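Local coordinates for teichoic acid biosynthesis protein F (Staphylococcus epidermidis, PDB 3L7I) that takes part in teichoic acid biosynthesis and, over the modelled region, is built on a GT-B-type pair of Rossmann-like domains, at residues H444-K449 with S484-S489; Y509-V514 with M627-I632; L619-S624 with Q637-Y642. All blocks are in the same frame, centred on the assembly; numbering follows the deposited sequence.

Contact 1. Residues H444-K449 with S484-S489; sequences HGTPLK and SPNRYS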
loop_
_atom_site.group_PDB
_atom_site.type_symbol
_atom_site.label_atom_id
_atom_site.label_comp_id
_atom_site.label_asym_id
_atom_site.label_seq_id
_atom_site.Cartn_x
_atom_site.Cartn_y
_atom_site.Cartn_z
ATOM N N HIS A 444 -3.444 45.155 3.106
ATOM C CA HIS A 444 -2.727 45.974 4.066
ATOM C C HIS A 444 -2.118 47.218 3.431
ATOM O O HIS A 444 -0.949 47.527 3.665
ATOM C CB HIS A 444 -1.612 45.145 4.703
ATOM C CG HIS A 444 -0.785 44.426 3.694
ATOM N ND1 HIS A 444 -0.925 43.084 3.442
ATOM C CD2 HIS A 444 0.136 44.883 2.815
ATOM C CE1 HIS A 444 -0.092 42.726 2.476
ATOM N NE2 HIS A 444 0.554 43.800 2.076
ATOM N N GLY A 445 -2.873 47.934 2.615
ATOM C CA GLY A 445 -2.378 49.224 2.177
ATOM C C GLY A 445 -2.472 49.596 0.717
ATOM O O GLY A 445 -2.396 48.741 -0.158
ATOM N N THR A 446 -2.635 50.893 0.473
ATOM C CA THR A 446 -2.680 51.431 -0.870
ATOM C C THR A 446 -1.367 51.130 -1.563
ATOM O O THR A 446 -0.307 51.470 -1.038
ATOM C CB THR A 446 -2.877 52.967 -0.872
ATOM O OG1 THR A 446 -4.187 53.303 -0.387
ATOM C CG2 THR A 446 -2.718 53.503 -2.277
ATOM N N PRO A 447 -1.423 50.493 -2.747
ATOM C CA PRO A 447 -0.166 50.071 -3.373
ATOM C C PRO A 447 0.553 51.257 -3.984
ATOM O O PRO A 447 -0.083 52.152 -4.533
ATOM C CB PRO A 447 -0.618 49.108 -4.473
ATOM C CG PRO A 447 -2.035 48.812 -4.183
ATOM C CD PRO A 447 -2.587 50.031 -3.515
ATOM N N LEU A 448 1.873 51.265 -3.847
ATOM C CA LEU A 448 2.725 52.184 -4.580
ATOM C C LEU A 448 3.535 51.342 -5.556
ATOM O O LEU A 448 3.728 51.726 -6.707
ATOM C CB LEU A 448 3.650 52.927 -3.629
ATOM C CG LEU A 448 4.848 53.608 -4.275
ATOM C CD1 LEU A 448 4.442 54.979 -4.745
ATOM C CD2 LEU A 448 6.015 53.685 -3.305
ATOM N N LYS A 449 3.985 50.182 -5.101
ATOM C CA LYS A 449 4.732 49.274 -5.957
ATOM C C LYS A 449 3.801 48.269 -6.666
ATOM O O LYS A 449 2.817 47.799 -6.090
ATOM C CB LYS A 449 5.805 48.526 -5.135
ATOM C CG LYS A 449 6.932 49.410 -4.556
ATOM C CD LYS A 449 7.563 48.798 -3.284
ATOM C CE LYS A 449 8.802 49.576 -2.771
ATOM N NZ LYS A 449 10.116 49.078 -3.367
ATOM N N SER A 484 -11.152 48.178 0.082
ATOM C CA SER A 484 -10.420 49.185 -0.682
ATOM C C SER A 484 -10.406 50.545 0.010
ATOM O O SER A 484 -11.436 50.996 0.538
ATOM C CB SER A 484 -10.991 49.329 -2.092
ATOM O OG SER A 484 -10.167 50.159 -2.893
ATOM N N PRO A 485 -9.233 51.203 0.007
ATOM C CA PRO A 485 -8.984 52.521 0.604
ATOM C C PRO A 485 -9.391 53.692 -0.304
ATOM O O PRO A 485 -9.684 54.779 0.208
ATOM C CB PRO A 485 -7.462 52.542 0.808
ATOM C CG PRO A 485 -6.992 51.179 0.534
ATOM C CD PRO A 485 -7.983 50.555 -0.396
ATOM N N ASN A 486 -9.406 53.475 -1.619
ATOM C CA ASN A 486 -9.660 54.545 -2.592
ATOM C C ASN A 486 -9.921 54.008 -4.002
ATOM O O ASN A 486 -9.647 52.849 -4.286
ATOM C CB ASN A 486 -8.488 55.538 -2.612
ATOM C CG ASN A 486 -7.157 54.870 -2.315
ATOM O OD1 ASN A 486 -6.594 54.160 -3.153
ATOM N ND2 ASN A 486 -6.652 55.084 -1.109
ATOM N N ARG A 487 -10.440 54.853 -4.890
ATOM C CA ARG A 487 -10.757 54.408 -6.241
ATOM C C ARG A 487 -9.522 53.921 -6.972
ATOM O O ARG A 487 -9.577 52.956 -7.723
ATOM C CB ARG A 487 -11.437 55.511 -7.039
ATOM C CG ARG A 487 -12.016 55.000 -8.337
ATOM C CD ARG A 487 -13.057 53.910 -8.084
ATOM N NE ARG A 487 -14.410 54.354 -8.430
ATOM C CZ ARG A 487 -15.383 54.625 -7.558
ATOM N NH1 ARG A 487 -15.179 54.494 -6.248
ATOM N NH2 ARG A 487 -16.576 55.026 -8.006
ATOM N N TYR A 488 -8.411 54.608 -6.741
ATOM C CA TYR A 488 -7.100 54.230 -7.265
ATOM C C TYR A 488 -6.701 52.821 -6.854
ATOM O O TYR A 488 -6.214 52.049 -7.664
ATOM C CB TYR A 488 -6.090 55.251 -6.774
ATOM C CG TYR A 488 -4.636 54.847 -6.752
ATOM C CD1 TYR A 488 -3.788 55.181 -7.796
ATOM C CD2 TYR A 488 -4.093 54.205 -5.645
ATOM C CE1 TYR A 488 -2.455 54.842 -7.761
ATOM C CE2 TYR A 488 -2.763 53.864 -5.601
ATOM C CZ TYR A 488 -1.948 54.190 -6.657
ATOM O OH TYR A 488 -0.613 53.855 -6.611
ATOM N N SER A 489 -6.922 52.478 -5.595
ATOM C CA SER A 489 -6.690 51.109 -5.157
ATOM C C SER A 489 -7.679 50.132 -5.790
ATOM O O SER A 489 -7.286 49.073 -6.245
ATOM C CB SER A 489 -6.717 51.005 -3.628
ATOM O OG SER A 489 -5.462 51.361 -3.076
#
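T446 opens the contact, with P447 next to it; both press on the turn where strand 481-484 runs into helix 487-496. This is a strand-to-helix junction of the first Rossmann-like domain of the GT-B fold, and N486 occupies the N-cap of the helix. The two branches of T446 go to different partners. OG1 lies against the P485 ring, 3.6 Å from its CB, and accepts a nearly straight hydrogen bond from N486 ND2 (3.1 Å, 166° at the hydrogen) that lies close to the amide plane. The same ND2 also donates to F698 O, so the amide nitrogen serves two partners. CG2, anti to the backbone N, comes instead to the edge of the Y488 ring, 3.3 Å from CE2.

P447 is met at two places, its carbonyl and its ring. The carbonyl O receives the phenol of Y488 (OH to O, 2.7 Å), with a C=O...donor angle of 153° and the hydroxyl a little off the carbonyl plane. Y488 has CG anti to its own backbone N (chi1 159°), which sends the ring across T446 to reach this oxygen. The CD of P447 meets the hydroxyl of S489, 3.2 Å from OG.

L448 touches the second segment lightly, through its CA near the Y488 hydroxyl; its side chain turns the other way, onto M627 and F628 of helix 626-630. Next to T446, N486 OD1 takes a 3.0 Å bond from S489 OG and caps the helix by accepting from S489 N, also at 3.0 Å and in the carbonyl plane of the amide.

Contact 2. Residues Y509-V514 with M627-I632; sequences YPRNDV and MFDYGI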
loop_
_atom_site.group_PDB
_atom_site.type_symbol
_atom_site.label_atom_id
_atom_site.label_comp_id
_atom_site.label_asym_id
_atom_site.label_seq_id
_atom_site.Cartn_x
_atom_site.Cartn_y
_atom_site.Cartn_z
ATOM N N TYR A 509 -9.497 51.614 5.546
ATOM C CA TYR A 509 -8.893 50.604 6.416
ATOM C C TYR A 509 -9.365 50.701 7.864
ATOM O O TYR A 509 -9.349 51.774 8.476
ATOM C CB TYR A 509 -7.371 50.676 6.341
ATOM C CG TYR A 509 -6.834 50.101 5.071
ATOM C CD1 TYR A 509 -7.184 48.818 4.694
ATOM C CD2 TYR A 509 -5.983 50.825 4.247
ATOM C CE1 TYR A 509 -6.716 48.258 3.537
ATOM C CE2 TYR A 509 -5.499 50.268 3.071
ATOM C CZ TYR A 509 -5.877 48.975 2.723
ATOM O OH TYR A 509 -5.443 48.358 1.567
ATOM N N PRO A 510 -9.812 49.572 8.413
ATOM C CA PRO A 510 -10.198 49.592 9.822
ATOM C C PRO A 510 -9.052 50.108 10.688
ATOM O O PRO A 510 -9.291 50.792 11.689
ATOM C CB PRO A 510 -10.486 48.114 10.107
ATOM C CG PRO A 510 -11.025 47.619 8.816
ATOM C CD PRO A 510 -10.197 48.317 7.751
ATOM N N ARG A 511 -7.821 49.785 10.288
ATOM C CA ARG A 511 -6.623 50.132 11.046
ATOM C C ARG A 511 -6.423 51.630 11.032
ATOM O O ARG A 511 -5.659 52.170 11.838
ATOM C CB ARG A 511 -5.405 49.499 10.399
ATOM C CG ARG A 511 -5.325 49.828 8.935
ATOM C CD ARG A 511 -3.961 50.285 8.522
ATOM N NE ARG A 511 -3.288 49.235 7.775
ATOM C CZ ARG A 511 -2.505 49.454 6.715
ATOM N NH1 ARG A 511 -1.936 48.420 6.088
ATOM N NH2 ARG A 511 -2.298 50.699 6.282
ATOM N N ASN A 512 -7.097 52.288 10.090
ATOM C CA ASN A 512 -6.993 53.731 9.923
ATOM C C ASN A 512 -8.036 54.488 10.743
ATOM O O ASN A 512 -7.914 55.698 10.930
ATOM C CB ASN A 512 -7.087 54.119 8.441
ATOM C CG ASN A 512 -5.784 53.871 7.670
ATOM O OD1 ASN A 512 -4.734 53.634 8.260
ATOM N ND2 ASN A 512 -5.862 53.929 6.333
ATOM N N ASP A 513 -9.037 53.765 11.248
ATOM C CA ASP A 513 -10.136 54.350 12.022
ATOM C C ASP A 513 -9.628 55.383 13.032
ATOM O O ASP A 513 -10.059 56.549 13.019
ATOM C CB ASP A 513 -10.944 53.262 12.753
ATOM C CG ASP A 513 -11.990 52.562 11.852
ATOM O OD1 ASP A 513 -12.188 52.993 10.688
ATOM O OD2 ASP A 513 -12.620 51.576 12.329
ATOM N N VAL A 514 -8.708 54.954 13.897
ATOM C CA VAL A 514 -8.133 55.825 14.931
ATOM C C VAL A 514 -7.571 57.155 14.391
ATOM O O VAL A 514 -7.569 58.154 15.106
ATOM C CB VAL A 514 -7.010 55.104 15.744
ATOM C CG1 VAL A 514 -7.543 54.474 17.011
ATOM C CG2 VAL A 514 -6.321 54.084 14.882
ATOM N N MET A 627 2.825 56.249 3.366
ATOM C CA MET A 627 2.483 57.640 3.116
ATOM C C MET A 627 0.971 57.801 2.902
ATOM O O MET A 627 0.397 58.846 3.215
ATOM C CB MET A 627 3.264 58.186 1.929
ATOM C CG MET A 627 3.121 57.358 0.690
ATOM S SD MET A 627 3.780 58.242 -0.719
ATOM C CE MET A 627 3.408 57.085 -2.047
ATOM N N PHE A 628 0.327 56.761 2.381
ATOM C CA PHE A 628 -1.081 56.853 2.059
ATOM C C PHE A 628 -1.899 56.785 3.331
ATOM O O PHE A 628 -3.046 57.226 3.357
ATOM C CB PHE A 628 -1.522 55.732 1.118
ATOM C CG PHE A 628 -0.880 55.772 -0.235
ATOM C CD1 PHE A 628 -1.086 56.838 -1.083
ATOM C CD2 PHE A 628 -0.093 54.731 -0.669
ATOM C CE1 PHE A 628 -0.511 56.873 -2.323
ATOM C CE2 PHE A 628 0.482 54.762 -1.917
ATOM C CZ PHE A 628 0.274 55.833 -2.741
ATOM N N ASP A 629 -1.328 56.209 4.380
ATOM C CA ASP A 629 -2.028 56.107 5.649
ATOM C C ASP A 629 -1.901 57.423 6.383
ATOM O O ASP A 629 -2.896 58.053 6.766
ATOM C CB ASP A 629 -1.413 55.012 6.517
ATOM C CG ASP A 629 -1.613 53.627 5.939
ATOM O OD1 ASP A 629 -0.601 52.903 5.797
ATOM O OD2 ASP A 629 -2.777 53.262 5.627
ATOM N N TYR A 630 -0.652 57.827 6.577
ATOM C CA TYR A 630 -0.322 59.012 7.356
ATOM C C TYR A 630 -1.036 60.238 6.798
ATOM O O TYR A 630 -1.362 61.164 7.534
ATOM C CB TYR A 630 1.190 59.200 7.385
ATOM C CG TYR A 630 1.620 60.335 8.228
ATOM C CD1 TYR A 630 1.527 60.268 9.605
ATOM C CD2 TYR A 630 2.106 61.496 7.658
ATOM C CE1 TYR A 630 1.918 61.354 10.404
ATOM C CE2 TYR A 630 2.497 62.579 8.438
ATOM C CZ TYR A 630 2.405 62.498 9.804
ATOM O OH TYR A 630 2.789 63.557 10.572
ATOM N N GLY A 631 -1.307 60.203 5.495
ATOM C CA GLY A 631 -1.966 61.288 4.777
ATOM C C GLY A 631 -3.364 61.652 5.255
ATOM O O GLY A 631 -3.860 62.745 4.989
ATOM N N ILE A 632 -4.014 60.745 5.965
ATOM C CA ILE A 632 -5.303 61.073 6.512
ATOM C C ILE A 632 -5.168 62.249 7.477
ATOM O O ILE A 632 -6.117 63.022 7.663
ATOM C CB ILE A 632 -5.902 59.888 7.253
ATOM C CG1 ILE A 632 -6.110 58.707 6.290
ATOM C CG2 ILE A 632 -7.197 60.304 7.931
ATOM C CD1 ILE A 632 -6.349 57.367 6.992
#
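R511 and N512 both reach for one carboxylate, that of D629, and meet it with their flat groups steeply turned. The guanidinium of R511 comes to D629 through NH2 alone, which makes a salt bridge to OD2 at 2.7 Å and lies 2.8 Å from OD1; the two planes are 65° apart, so this is not the side-by-side pairing of two nitrogens with two oxygens. Bends at chi2 and chi3 swing the arginine tip over to the helix, and Y509 CD2 sits over one guanidinium face, toward its rim, 4.1 Å above the plane.

N512 approaches from another direction. Its ND2 donates to the anti lone pair of D629 OD2 (3.2 Å, 150° at the hydrogen), with the oxygen in the plane of the amide and that plane 69° from the carboxylate. D702 is a second, weak partner of the same ND2.

Segment 509-514 follows the edge strand 504-506 of the first sheet, whereas helix 626-630 packs beside the second sheet, in the other domain. R511 NE also pairs with D367 of the first domain. The interdomain contact thus rests on a salt bridge and a hydrogen bond to one carboxylate, flanked by I632 CD1, 3.5 Å from N512 ND2.

Contact 3. Residues L619-S624 with Q637-Y642; sequences LITDYS and QFFFAY. With SO4 (sulfate ion), chain G.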
loop_
_atom_site.group_PDB
_atom_site.type_symbol
_atom_site.label_atom_id
_atom_site.label_comp_id
_atom_site.label_asym_id
_atom_site.label_seq_id
_atom_site.Cartn_x
_atom_site.Cartn_y
_atom_site.Cartn_z
ATOM N N LEU A 619 6.074 62.918 8.903
ATOM C CA LEU A 619 6.562 61.605 8.491
ATOM C C LEU A 619 7.751 61.767 7.548
ATOM O O LEU A 619 7.712 62.578 6.619
ATOM C CB LEU A 619 5.456 60.848 7.759
ATOM C CG LEU A 619 5.463 59.339 8.035
ATOM C CD1 LEU A 619 4.647 58.565 7.017
ATOM C CD2 LEU A 619 6.878 58.818 8.102
ATOM N N ILE A 620 8.821 61.015 7.760
ATOM C CA ILE A 620 9.846 60.955 6.725
ATOM C C ILE A 620 9.872 59.533 6.224
ATOM O O ILE A 620 9.987 58.582 7.012
ATOM C CB ILE A 620 11.241 61.340 7.227
ATOM C CG1 ILE A 620 11.194 62.688 7.930
ATOM C CG2 ILE A 620 12.235 61.381 6.071
ATOM C CD1 ILE A 620 12.544 63.130 8.411
ATOM N N THR A 621 9.750 59.383 4.912
ATOM C CA THR A 621 9.743 58.063 4.321
ATOM C C THR A 621 10.383 58.128 2.926
ATOM O O THR A 621 11.028 59.127 2.595
ATOM C CB THR A 621 8.324 57.522 4.299
ATOM O OG1 THR A 621 8.359 56.145 3.935
ATOM C CG2 THR A 621 7.461 58.307 3.312
ATOM N N ASP A 622 10.258 57.069 2.127
ATOM C CA ASP A 622 10.737 57.124 0.749
ATOM C C ASP A 622 9.791 56.479 -0.251
ATOM O O ASP A 622 9.073 57.190 -0.946
ATOM C CB ASP A 622 12.148 56.555 0.615
ATOM C CG ASP A 622 12.332 55.288 1.385
ATOM O OD1 ASP A 622 13.119 55.305 2.341
ATOM O OD2 ASP A 622 11.694 54.267 1.049
ATOM N N TYR A 623 9.800 55.144 -0.330
ATOM C CA TYR A 623 8.895 54.403 -1.202
ATOM C C TYR A 623 8.043 53.481 -0.355
ATOM O O TYR A 623 8.321 52.298 -0.237
ATOM C CB TYR A 623 9.689 53.555 -2.200
ATOM C CG TYR A 623 10.968 54.206 -2.590
ATOM C CD1 TYR A 623 12.186 53.669 -2.196
ATOM C CD2 TYR A 623 10.961 55.405 -3.314
ATOM C CE1 TYR A 623 13.374 54.296 -2.534
ATOM C CE2 TYR A 623 12.136 56.042 -3.654
ATOM C CZ TYR A 623 13.346 55.488 -3.266
ATOM O OH TYR A 623 14.527 56.118 -3.605
ATOM N N SER A 624 6.989 53.992 0.246
ATOM C CA SER A 624 6.232 53.135 1.127
ATOM C C SER A 624 4.774 53.473 1.084
ATOM O O SER A 624 4.392 54.640 1.004
ATOM C CB SER A 624 6.749 53.256 2.555
ATOM O OG SER A 624 5.964 52.466 3.424
ATOM N N GLN A 637 4.737 65.556 4.974
ATOM C CA GLN A 637 5.587 64.394 4.774
ATOM C C GLN A 637 6.815 64.839 3.985
ATOM O O GLN A 637 6.761 65.844 3.276
ATOM C CB GLN A 637 4.852 63.274 4.040
ATOM C CG GLN A 637 3.452 62.996 4.545
ATOM C CD GLN A 637 2.927 61.639 4.099
ATOM O OE1 GLN A 637 3.705 60.716 3.829
ATOM N NE2 GLN A 637 1.601 61.501 4.041
ATOM N N PHE A 638 7.915 64.105 4.153
ATOM C CA PHE A 638 9.162 64.310 3.422
ATOM C C PHE A 638 9.572 62.985 2.809
ATOM O O PHE A 638 9.155 61.913 3.275
ATOM C CB PHE A 638 10.268 64.778 4.361
ATOM C CG PHE A 638 10.049 66.151 4.916
ATOM C CD1 PHE A 638 10.535 67.280 4.241
ATOM C CD2 PHE A 638 9.357 66.335 6.108
ATOM C CE1 PHE A 638 10.338 68.559 4.751
ATOM C CE2 PHE A 638 9.165 67.613 6.611
ATOM C CZ PHE A 638 9.655 68.719 5.936
ATOM N N PHE A 639 10.406 63.052 1.781
ATOM C CA PHE A 639 10.749 61.874 1.009
ATOM C C PHE A 639 12.217 61.858 0.695
ATOM O O PHE A 639 12.678 62.471 -0.259
ATOM C CB PHE A 639 9.874 61.802 -0.242
ATOM C CG PHE A 639 8.427 61.739 0.091
ATOM C CD1 PHE A 639 7.844 60.525 0.467
ATOM C CD2 PHE A 639 7.668 62.897 0.150
ATOM C CE1 PHE A 639 6.508 60.457 0.838
ATOM C CE2 PHE A 639 6.332 62.838 0.523
ATOM C CZ PHE A 639 5.746 61.613 0.861
ATOM N N PHE A 640 12.951 61.158 1.537
ATOM C CA PHE A 640 14.397 61.127 1.477
ATOM C C PHE A 640 14.864 60.011 0.523
ATOM O O PHE A 640 15.423 58.996 0.936
ATOM C CB PHE A 640 14.891 60.912 2.894
ATOM C CG PHE A 640 16.353 60.816 3.018
ATOM C CD1 PHE A 640 16.915 59.892 3.880
ATOM C CD2 PHE A 640 17.181 61.656 2.306
ATOM C CE1 PHE A 640 18.298 59.802 4.028
ATOM C CE2 PHE A 640 18.568 61.575 2.450
ATOM C CZ PHE A 640 19.126 60.643 3.307
ATOM N N ALA A 641 14.610 60.207 -0.763
ATOM C CA ALA A 641 15.029 59.255 -1.783
ATOM C C ALA A 641 16.514 59.408 -2.131
ATOM O O ALA A 641 16.864 59.966 -3.164
ATOM C CB ALA A 641 14.170 59.414 -3.033
ATOM N N TYR A 642 17.387 58.901 -1.274
ATOM C CA TYR A 642 18.813 59.062 -1.498
ATOM C C TYR A 642 19.322 58.154 -2.603
ATOM O O TYR A 642 20.272 58.491 -3.303
ATOM C CB TYR A 642 19.601 58.853 -0.205
ATOM C CG TYR A 642 19.357 57.537 0.495
ATOM C CD1 TYR A 642 18.425 57.438 1.530
ATOM C CD2 TYR A 642 20.078 56.405 0.150
ATOM C CE1 TYR A 642 18.198 56.244 2.186
ATOM C CE2 TYR A 642 19.865 55.198 0.797
ATOM C CZ TYR A 642 18.923 55.119 1.819
ATOM O OH TYR A 642 18.716 53.911 2.463
HETATM S S SO4 G . 5.629 49.051 0.980
HETATM O O1 SO4 G . 6.699 48.584 1.872
HETATM O O2 SO4 G . 6.222 49.600 -0.243
HETATM O O3 SO4 G . 4.743 47.942 0.625
HETATM O O4 SO4 G . 4.851 50.084 1.664
HETATM O O HOH W 1 14.814 57.215 3.531
#
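T621 and F639 lie side by side on neighbouring strands, pointing the same way, and the phenylalanine can be traced outward along its touching edge. F639 CB stands 4.1 Å from T621 O. With CG anti to the carbonyl carbon (chi1 -60°), the ring then runs along the threonine. F639 CD1 comes 3.6 Å from T621 CG2 and 3.8 Å from D622 O, and F639 CE1, one atom further, is 3.4 Å from the same T621 methyl, CG2. The ring also packs on M627 of helix 626-630, while T621, having given its methyl to the ring, turns OG1 to A544 O on the other side of the strand.

The pair belongs to the beta-alpha-beta unit of strand 618-621, helix 626-630 and strand 637-640, in the parallel sheet of the second Rossmann-like domain. The short strand segments run parallel within 22°, laced by three backbone hydrogen bonds: F638 N to L619 O at 2.9 Å, T621 N to F638 O at 3.1 Å, and F640 N to T621 O at 3.0 Å. On the opposite face, I620 CG1 touches F638 CB beside it; the other branch, CG2, reaches F640 CB.

Beyond the strand ends the chains part. A water donates to both D622 OD1 and F640 O. The Y623 hydroxyl comes close to the methyl of A641 and bonds to D643, while D622 pairs with R548. S624 OG accepts from V626 N at the start of the helix and donates to O4 of a sulfate ion, 3.2 Å away, which probably comes from the crystallisation liquor and is held as well by S625 N.

How the contacts relate
All three contacts are buried, but they hold different parts of the GT-B fold. Contact 1 lies on the first domain and mixes hydrogen bonds with proline and methyl packing, a loop set against a helix start; contact 3 is sheet packing inside the second, mostly backbone bonds and apolar side chains. Contact 2 spans the two domains and is the one with a salt bridge across it. It shares helix 626-630 with the beta-alpha-beta unit of contact 3, where M627 O meets Q637 NE2. R511 and Y509 of contact 2 probably bond to the 444-449 loop of contact 1, through H444 O and G445 N. L448 packs on Y623 and S624, close to the sulfate.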